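Polyhedrin (Operophtera brumata cypovirus 19, PDB 5A99) forms the crystalline matrix of polyhedra, the microcrystalline occlusion bodies of this insect virus, and probably protects the virus particles embedded within them. Local coordinates at residues A[25-37]-A[185-199]. Sequence-based numbering, arbitrary orientation.
Sequences RQYSRDSYIYAHL and ISFAVQRANRDGAGL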
ATOM      1  N   ARG A  25      10.304   5.944  26.900  1.00  8.61           N
ATOM      2  CA  ARG A  25       9.200   6.312  25.999  1.00  9.35           C
ATOM      3  C   ARG A  25       8.805   5.153  25.098  1.00  9.19           C
ATOM      4  O   ARG A  25       7.637   4.990  24.763  1.00  9.95           O
ATOM      5  CB  ARG A  25       9.561   7.500  25.117  1.00 12.04           C
ATOM      6  CG  ARG A  25       8.468   7.926  24.114  1.00  9.65           C
ATOM      7  CD  ARG A  25       8.502   9.441  23.877  1.00  6.22           C
ATOM      8  NE  ARG A  25       8.168  10.190  25.101  1.00 11.95           N
ATOM      9  CZ  ARG A  25       8.103  11.516  25.198  1.00 14.16           C
ATOM     10  NH1 ARG A  25       8.335  12.284  24.139  1.00 13.37           N
ATOM     11  NH2 ARG A  25       7.794  12.080  26.362  1.00 13.16           N
ATOM     12  N   GLN A  26       9.799   4.358  24.713  1.00 11.11           N
ATOM     13  CA  GLN A  26       9.583   3.227  23.810  1.00 12.72           C
ATOM     14  C   GLN A  26       8.514   2.268  24.311  1.00  9.39           C
ATOM     15  O   GLN A  26       7.931   1.525  23.517  1.00 10.71           O
ATOM     16  CB  GLN A  26      10.881   2.440  23.631  1.00  8.66           C
ATOM     17  CG  GLN A  26      11.397   1.803  24.932  1.00 13.12           C
ATOM     18  CD  GLN A  26      12.534   0.806  24.712  1.00 11.81           C
ATOM     19  OE1 GLN A  26      13.037   0.648  23.601  1.00 12.70           O
ATOM     20  NE2 GLN A  26      12.938   0.132  25.779  1.00 18.30           N
ATOM     21  N   TYR A  27       8.300   2.235  25.629  1.00 12.05           N
ATOM     22  CA  TYR A  27       7.278   1.366  26.218  1.00 11.04           C
ATOM     23  C   TYR A  27       5.875   1.927  26.046  1.00  9.82           C
ATOM     24  O   TYR A  27       4.901   1.197  26.147  1.00  9.94           O
ATOM     25  CB  TYR A  27       7.536   1.138  27.702  1.00 15.35           C
ATOM     26  CG  TYR A  27       8.786   0.347  27.999  1.00 17.74           C
ATOM     27  CD1 TYR A  27       8.860  -1.015  27.707  1.00 14.53           C
ATOM     28  CD2 TYR A  27       9.891   0.956  28.579  1.00 16.87           C
ATOM     29  CE1 TYR A  27      10.014  -1.746  27.984  1.00 20.31           C
ATOM     30  CE2 TYR A  27      11.048   0.235  28.861  1.00 17.39           C
ATOM     31  CZ  TYR A  27      11.103  -1.115  28.560  1.00 23.14           C
ATOM     32  OH  TYR A  27      12.243  -1.837  28.837  1.00 23.42           O
ATOM     33  N   SER A  28       5.769   3.225  25.805  1.00 11.95           N
ATOM     34  CA  SER A  28       4.466   3.828  25.536  1.00 14.86           C
ATOM     35  C   SER A  28       3.912   3.384  24.194  1.00 13.73           C
ATOM     36  O   SER A  28       4.632   3.369  23.196  1.00 12.63           O
ATOM     37  CB  SER A  28       4.539   5.352  25.550  1.00 12.68           C
ATOM     38  OG  SER A  28       3.284   5.893  25.160  1.00 13.31           O
ATOM     39  N   ARG A  29       2.627   3.030  24.179  1.00 12.72           N
ATOM     40  CA  ARG A  29       1.964   2.656  22.935  1.00 16.90           C
ATOM     41  C   ARG A  29       1.859   3.848  21.991  1.00 10.92           C
ATOM     42  O   ARG A  29       1.498   3.689  20.835  1.00 14.77           O
ATOM     43  CB  ARG A  29       0.576   2.068  23.204  1.00 13.40           C
ATOM     44  CG  ARG A  29       0.595   0.562  23.423  1.00 14.86           C
ATOM     45  CD  ARG A  29       1.030   0.183  24.835  1.00 19.74           C
ATOM     46  NE  ARG A  29       0.705  -1.220  25.107  1.00 23.58           N
ATOM     47  CZ  ARG A  29      -0.383  -1.639  25.746  1.00 21.69           C
ATOM     48  NH1 ARG A  29      -1.257  -0.772  26.226  1.00 17.36           N
ATOM     49  NH2 ARG A  29      -0.587  -2.937  25.925  1.00 27.39           N
ATOM     50  N   ASP A  30       2.184   5.038  22.487  1.00 10.80           N
ATOM     51  CA  ASP A  30       2.144   6.243  21.666  1.00 11.23           C
ATOM     52  C   ASP A  30       3.532   6.676  21.223  1.00 12.67           C
ATOM     53  O   ASP A  30       3.744   7.831  20.864  1.00 15.66           O
ATOM     54  CB  ASP A  30       1.479   7.384  22.432  1.00 13.09           C
ATOM     55  CG  ASP A  30       0.157   6.980  23.028  1.00 14.58           C
ATOM     56  OD1 ASP A  30      -0.663   6.341  22.315  1.00 13.00           O
ATOM     57  OD2 ASP A  30      -0.046   7.283  24.219  1.00 13.63           O
ATOM     58  N   SER A  31       4.474   5.747  21.263  1.00 11.13           N
ATOM     59  CA  SER A  31       5.780   5.964  20.663  1.00 10.12           C
ATOM     60  C   SER A  31       5.848   5.098  19.411  1.00  8.81           C
ATOM     61  O   SER A  31       4.873   4.445  19.050  1.00  9.19           O
ATOM     62  CB  SER A  31       6.909   5.607  21.638  1.00  9.77           C
ATOM     63  OG  SER A  31       7.017   4.213  21.839  1.00 13.69           O
ATOM     64  N   TYR A  32       7.000   5.081  18.762  1.00 12.73           N
ATOM     65  CA  TYR A  32       7.144   4.330  17.528  1.00 11.34           C
ATOM     66  C   TYR A  32       8.019   3.084  17.638  1.00 11.78           C
ATOM     67  O   TYR A  32       8.940   3.002  18.457  1.00 11.53           O
ATOM     68  CB  TYR A  32       7.704   5.238  16.437  1.00 14.72           C
ATOM     69  CG  TYR A  32       6.632   6.074  15.792  1.00 11.33           C
ATOM     70  CD1 TYR A  32       6.231   7.267  16.366  1.00  9.52           C
ATOM     71  CD2 TYR A  32       6.006   5.659  14.630  1.00 11.77           C
ATOM     72  CE1 TYR A  32       5.244   8.035  15.793  1.00  9.92           C
ATOM     73  CE2 TYR A  32       5.020   6.411  14.049  1.00 14.31           C
ATOM     74  CZ  TYR A  32       4.640   7.606  14.640  1.00 13.30           C
ATOM     75  OH  TYR A  32       3.669   8.387  14.081  1.00 12.49           O
ATOM     76  N   ILE A  33       7.717   2.109  16.791  1.00  9.86           N
ATOM     77  CA  ILE A  33       8.679   1.065  16.502  1.00 10.84           C
ATOM     78  C   ILE A  33       9.162   1.338  15.090  1.00 12.35           C
ATOM     79  O   ILE A  33       8.431   1.898  14.252  1.00  8.84           O
ATOM     80  CB  ILE A  33       8.117  -0.372  16.654  1.00 10.05           C
ATOM     81  CG1 ILE A  33       6.853  -0.559  15.828  1.00 13.63           C
ATOM     82  CG2 ILE A  33       7.847  -0.683  18.110  1.00 12.81           C
ATOM     83  CD1 ILE A  33       6.311  -1.985  15.867  1.00 12.13           C
ATOM     84  N   TYR A  34      10.413   0.973  14.848  1.00 11.32           N
ATOM     85  CA  TYR A  34      11.074   1.289  13.592  1.00 11.00           C
ATOM     86  C   TYR A  34      11.669   0.034  12.985  1.00 12.61           C
ATOM     87  O   TYR A  34      12.173  -0.849  13.690  1.00  9.91           O
ATOM     88  CB  TYR A  34      12.173   2.349  13.793  1.00 10.09           C
ATOM     89  CG  TYR A  34      11.658   3.654  14.325  1.00 10.27           C
ATOM     90  CD1 TYR A  34      11.071   4.586  13.480  1.00 11.44           C
ATOM     91  CD2 TYR A  34      11.746   3.957  15.677  1.00 14.28           C
ATOM     92  CE1 TYR A  34      10.587   5.774  13.965  1.00 11.58           C
ATOM     93  CE2 TYR A  34      11.269   5.144  16.167  1.00  7.89           C
ATOM     94  CZ  TYR A  34      10.702   6.055  15.306  1.00 10.14           C
ATOM     95  OH  TYR A  34      10.225   7.240  15.800  1.00  9.98           O
ATOM     96  N   ALA A  35      11.589  -0.023  11.661  1.00  9.05           N
ATOM     97  CA  ALA A  35      12.182  -1.085  10.876  1.00 10.74           C
ATOM     98  C   ALA A  35      12.911  -0.458   9.684  1.00  8.92           C
ATOM     99  O   ALA A  35      12.291   0.178   8.829  1.00  9.53           O
ATOM    100  CB  ALA A  35      11.114  -2.057  10.409  1.00  9.34           C
ATOM    101  N   HIS A  36      14.227  -0.636   9.648  1.00  6.19           N
ATOM    102  CA  HIS A  36      15.049  -0.113   8.564  1.00  9.35           C
ATOM    103  C   HIS A  36      15.541  -1.239   7.684  1.00  9.76           C
ATOM    104  O   HIS A  36      16.101  -2.219   8.170  1.00  8.18           O
ATOM    105  CB  HIS A  36      16.267   0.621   9.108  1.00  8.15           C
ATOM    106  CG  HIS A  36      15.993   2.029   9.536  1.00 11.30           C
ATOM    107  ND1 HIS A  36      15.683   2.359  10.834  1.00 11.08           N
ATOM    108  CD2 HIS A  36      16.011   3.194   8.843  1.00 10.00           C
ATOM    109  CE1 HIS A  36      15.507   3.666  10.925  1.00 11.28           C
ATOM    110  NE2 HIS A  36      15.689   4.195   9.728  1.00  7.42           N
ATOM    111  N   LEU A  37      15.344  -1.087   6.382  1.00 11.69           N
ATOM    112  CA  LEU A  37      15.975  -1.972   5.434  1.00 12.62           C
ATOM    113  C   LEU A  37      17.046  -1.147   4.734  1.00 10.59           C
ATOM    114  O   LEU A  37      16.745  -0.191   4.014  1.00  9.28           O
ATOM    115  CB  LEU A  37      14.949  -2.534   4.450  1.00  9.44           C
ATOM    116  CG  LEU A  37      15.504  -3.452   3.359  1.00 14.40           C
ATOM    117  CD1 LEU A  37      16.351  -4.572   3.940  1.00 13.84           C
ATOM    118  CD2 LEU A  37      14.352  -4.019   2.513  1.00 14.74           C
ATOM    119  N   ILE A 185      11.814  -8.704  -0.850  1.00  8.78           N
ATOM    120  CA  ILE A 185      11.971  -8.681   0.596  1.00 10.43           C
ATOM    121  C   ILE A 185      10.680  -8.377   1.343  1.00  8.77           C
ATOM    122  O   ILE A 185      10.001  -7.385   1.062  1.00 10.29           O
ATOM    123  CB  ILE A 185      13.063  -7.692   1.012  1.00  7.85           C
ATOM    124  CG1 ILE A 185      14.440  -8.203   0.566  1.00  8.81           C
ATOM    125  CG2 ILE A 185      13.078  -7.502   2.511  1.00  7.91           C
ATOM    126  CD1 ILE A 185      15.518  -7.161   0.667  1.00 13.26           C
ATOM    127  N   SER A 186      10.354  -9.263   2.286  1.00  9.42           N
ATOM    128  CA  SER A 186       9.203  -9.119   3.176  1.00 10.09           C
ATOM    129  C   SER A 186       9.662  -9.111   4.648  1.00 10.27           C
ATOM    130  O   SER A 186      10.559  -9.864   5.026  1.00  8.68           O
ATOM    131  CB  SER A 186       8.205 -10.264   2.951  1.00 12.61           C
ATOM    132  OG  SER A 186       7.895 -10.391   1.574  1.00 13.25           O
ATOM    133  N   PHE A 187       9.063  -8.251   5.470  1.00 11.39           N
ATOM    134  CA  PHE A 187       9.306  -8.307   6.907  1.00 10.45           C
ATOM    135  C   PHE A 187       8.117  -7.802   7.731  1.00  8.93           C
ATOM    136  O   PHE A 187       7.175  -7.198   7.212  1.00 12.21           O
ATOM    137  CB  PHE A 187      10.611  -7.588   7.283  1.00  9.67           C
ATOM    138  CG  PHE A 187      10.629  -6.130   6.942  1.00 11.21           C
ATOM    139  CD1 PHE A 187       9.954  -5.212   7.725  1.00  9.73           C
ATOM    140  CD2 PHE A 187      11.341  -5.674   5.848  1.00  9.33           C
ATOM    141  CE1 PHE A 187       9.972  -3.861   7.420  1.00 10.69           C
ATOM    142  CE2 PHE A 187      11.374  -4.327   5.540  1.00  7.89           C
ATOM    143  CZ  PHE A 187      10.681  -3.419   6.324  1.00  8.93           C
ATOM    144  N   ALA A 188       8.154  -8.120   9.014  1.00 10.14           N
ATOM    145  CA  ALA A 188       7.112  -7.712   9.935  1.00  7.92           C
ATOM    146  C   ALA A 188       7.684  -7.640  11.325  1.00  9.20           C
ATOM    147  O   ALA A 188       8.638  -8.343  11.668  1.00 10.86           O
ATOM    148  CB  ALA A 188       5.968  -8.677   9.911  1.00  9.09           C
ATOM    149  N   VAL A 189       7.081  -6.774  12.124  1.00  9.78           N
ATOM    150  CA  VAL A 189       7.405  -6.672  13.526  1.00 10.61           C
ATOM    151  C   VAL A 189       6.310  -5.858  14.214  1.00  8.50           C
ATOM    152  O   VAL A 189       5.797  -4.900  13.639  1.00  8.53           O
ATOM    153  CB  VAL A 189       8.792  -6.027  13.739  1.00  8.71           C
ATOM    154  CG1 VAL A 189       8.902  -4.694  13.024  1.00 10.83           C
ATOM    155  CG2 VAL A 189       9.086  -5.871  15.221  1.00 11.10           C
ATOM    156  N   GLN A 190       5.952  -6.254  15.435  1.00  7.87           N
ATOM    157  CA  GLN A 190       4.985  -5.506  16.235  1.00  9.36           C
ATOM    158  C   GLN A 190       5.651  -5.076  17.532  1.00 10.64           C
ATOM    159  O   GLN A 190       6.699  -5.626  17.922  1.00  9.22           O
ATOM    160  CB  GLN A 190       3.740  -6.364  16.540  1.00  9.38           C
ATOM    161  CG  GLN A 190       4.020  -7.550  17.428  1.00 11.70           C
ATOM    162  CD  GLN A 190       2.759  -8.276  17.895  1.00 16.97           C
ATOM    163  OE1 GLN A 190       1.633  -7.925  17.524  1.00 11.80           O
ATOM    164  NE2 GLN A 190       2.950  -9.298  18.729  1.00 14.34           N
ATOM    165  N   ARG A 191       5.047  -4.107  18.214  1.00 16.49           N
ATOM    166  CA  ARG A 191       5.568  -3.695  19.510  1.00 14.93           C
ATOM    167  C   ARG A 191       5.241  -4.783  20.514  1.00 13.60           C
ATOM    168  O   ARG A 191       4.238  -5.488  20.367  1.00  9.11           O
ATOM    169  CB  ARG A 191       4.999  -2.344  19.978  1.00 17.56           C
ATOM    170  CG  ARG A 191       3.676  -2.401  20.733  1.00 15.55           C
ATOM    171  CD  ARG A 191       3.363  -1.079  21.481  1.00 15.46           C
ATOM    172  NE  ARG A 191       3.820   0.115  20.767  1.00 16.36           N
ATOM    173  CZ  ARG A 191       4.867   0.852  21.132  1.00  9.68           C
ATOM    174  NH1 ARG A 191       5.567   0.545  22.217  1.00 11.95           N
ATOM    175  NH2 ARG A 191       5.218   1.897  20.419  1.00 12.65           N
ATOM    176  N   ALA A 192       6.089  -4.903  21.529  1.00 12.30           N
ATOM    177  CA  ALA A 192       5.898  -5.873  22.595  1.00 13.77           C
ATOM    178  C   ALA A 192       4.623  -5.591  23.383  1.00 13.58           C
ATOM    179  O   ALA A 192       4.345  -4.456  23.754  1.00 14.30           O
ATOM    180  CB  ALA A 192       7.099  -5.851  23.537  1.00 14.30           C
ATOM    181  N   ASN A 193       3.856  -6.636  23.656  1.00 16.97           N
ATOM    182  CA  ASN A 193       2.775  -6.523  24.617  1.00 13.33           C
ATOM    183  C   ASN A 193       2.842  -7.679  25.610  1.00 15.92           C
ATOM    184  O   ASN A 193       2.576  -8.832  25.266  1.00 13.57           O
ATOM    185  CB  ASN A 193       1.415  -6.465  23.924  1.00 13.15           C
ATOM    186  CG  ASN A 193       0.294  -6.161  24.898  1.00 16.88           C
ATOM    187  OD1 ASN A 193       0.516  -6.100  26.108  1.00 12.49           O
ATOM    188  ND2 ASN A 193      -0.911  -5.954  24.378  1.00 17.43           N
ATOM    189  N   ARG A 194       3.221  -7.357  26.841  1.00 10.45           N
ATOM    190  CA  ARG A 194       3.462  -8.362  27.863  1.00 12.83           C
ATOM    191  C   ARG A 194       2.224  -8.560  28.734  1.00 20.82           C
ATOM    192  O   ARG A 194       2.192  -9.457  29.587  1.00 14.69           O
ATOM    193  CB  ARG A 194       4.638  -7.936  28.731  1.00 20.22           C
ATOM    194  CG  ARG A 194       5.902  -7.666  27.930  1.00 18.60           C
ATOM    195  CD  ARG A 194       6.867  -6.793  28.682  1.00 16.69           C
ATOM    196  NE  ARG A 194       8.072  -6.502  27.904  1.00 22.96           N
ATOM    197  CZ  ARG A 194       8.202  -5.460  27.085  1.00 21.12           C
ATOM    198  NH1 ARG A 194       7.201  -4.599  26.921  1.00 18.62           N
ATOM    199  NH2 ARG A 194       9.333  -5.276  26.425  1.00 15.04           N
ATOM    200  N   ASP A 195       1.210  -7.719  28.512  1.00  7.96           N
ATOM    201  CA  ASP A 195      -0.041  -7.805  29.263  1.00 14.62           C
ATOM    202  C   ASP A 195      -1.169  -8.509  28.507  1.00 12.20           C
ATOM    203  O   ASP A 195      -1.023  -8.879  27.340  1.00 15.34           O
ATOM    204  CB  ASP A 195      -0.460  -6.416  29.730  1.00 15.46           C
ATOM    205  CG  ASP A 195       0.611  -5.749  30.578  1.00 16.83           C
ATOM    206  OD1 ASP A 195       1.323  -6.460  31.322  1.00 16.43           O
ATOM    207  OD2 ASP A 195       0.762  -4.517  30.498  1.00 28.42           O
ATOM    208  N   GLY A 196      -2.286  -8.725  29.197  1.00 17.13           N
ATOM    209  CA  GLY A 196      -3.345  -9.581  28.687  1.00 13.71           C
ATOM    210  C   GLY A 196      -4.149  -8.978  27.540  1.00 17.03           C
ATOM    211  O   GLY A 196      -4.527  -9.680  26.595  1.00 17.75           O
ATOM    212  N   ALA A 197      -4.404  -7.676  27.619  1.00 11.72           N
ATOM    213  CA  ALA A 197      -5.272  -6.995  26.665  1.00 14.04           C
ATOM    214  C   ALA A 197      -4.544  -6.670  25.361  1.00 12.23           C
ATOM    215  O   ALA A 197      -3.714  -5.756  25.306  1.00 12.53           O
ATOM    216  CB  ALA A 197      -5.831  -5.723  27.281  1.00 14.50           C
ATOM    217  N   GLY A 198      -4.867  -7.424  24.317  1.00 14.48           N
ATOM    218  CA  GLY A 198      -4.221  -7.262  23.031  1.00 12.38           C
ATOM    219  C   GLY A 198      -4.628  -5.994  22.299  1.00 11.53           C
ATOM    220  O   GLY A 198      -5.781  -5.552  22.381  1.00 11.24           O
ATOM    221  N   LEU A 199      -3.674  -5.430  21.564  1.00 10.51           N
ATOM    222  CA  LEU A 199      -3.888  -4.199  20.809  1.00 15.53           C
ATOM    223  C   LEU A 199      -4.703  -4.450  19.554  1.00 10.75           C
ATOM    224  O   LEU A 199      -5.037  -3.518  18.828  1.00  8.53           O
ATOM    225  CB  LEU A 199      -2.555  -3.541  20.452  1.00 13.02           C
ATOM    226  CG  LEU A 199      -1.747  -3.117  21.681  1.00 12.93           C
ATOM    227  CD1 LEU A 199      -0.587  -2.224  21.287  1.00 12.01           C
ATOM    228  CD2 LEU A 199      -2.619  -2.408  22.733  1.00 12.01           C
TER
HETATM  229  O   HOH W   1       1.618  -3.304  23.562  1.00 16.17           O
HETATM  230  O   HOH W   2      -2.979  -3.657  26.451  1.00 18.42           O
HETATM  231  O   HOH W   3       2.828  -3.012  26.354  1.00 23.80           O
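Ile33 to Leu37 and Ile185 to Gln190, strands of two different sheets, run face to face and nearly antiparallel, with axes 8.1 Å apart at 163°, and the loops at one end converge around Arg191. Between the sheets the contact is apolar. The CB of Ala35 lies 3.7 Å from CE1 of Phe187, while Leu37 and Ile185 meet tip to tip, CD2 against CG2. CD1 of Ile33 rests on the backbone leading into Arg191, and its other branch, CG2, packs on Arg191 CB, on the side of the guanidinium opposite Arg29 CA. The latter atom lies over the centre of its face of the Arg191 guanidinium, 3.8 Å above it. Arg191 NH1 donates to Gln26 O at 2.9 Å, the acceptor almost in the guanidinium plane and the N-H...O angle 154°. Arg191 NH2 approaches Ser31 O to 2.9 Å, and Arg191 NE is hydrogen-bonded to Pro54 O, outside the two segments. A bend at chi3 (35°) helps to turn the Arg191 guanidinium into the consecutive turns 25–28 and 28–31.

Farther out, Arg29 lays its guanidinium against Leu199, whose CD2 sits 3.8 Å above the centre of one face. Water 1 links Arg29 NE to Ala192 O, and water 2 links Arg29 NH2 to Ala197 O. Ala197 O also accepts from Asn193 ND2 at 3.0 Å, while Asn193 OD1 closes an Asx turn on Asp195 N. Arg194 reaches the edge of the Tyr27 ring with NH2, which is also salt-bridged to Asp118.

The two strands thus pack mainly through hydrocarbon side chains, whereas the loop end is polar: the carbonyl oxygens around buried Arg191 probably help to stabilise its positive charge, and Arg29 joins the loops by packing on Leu199 and by water-mediated hydrogen bonds.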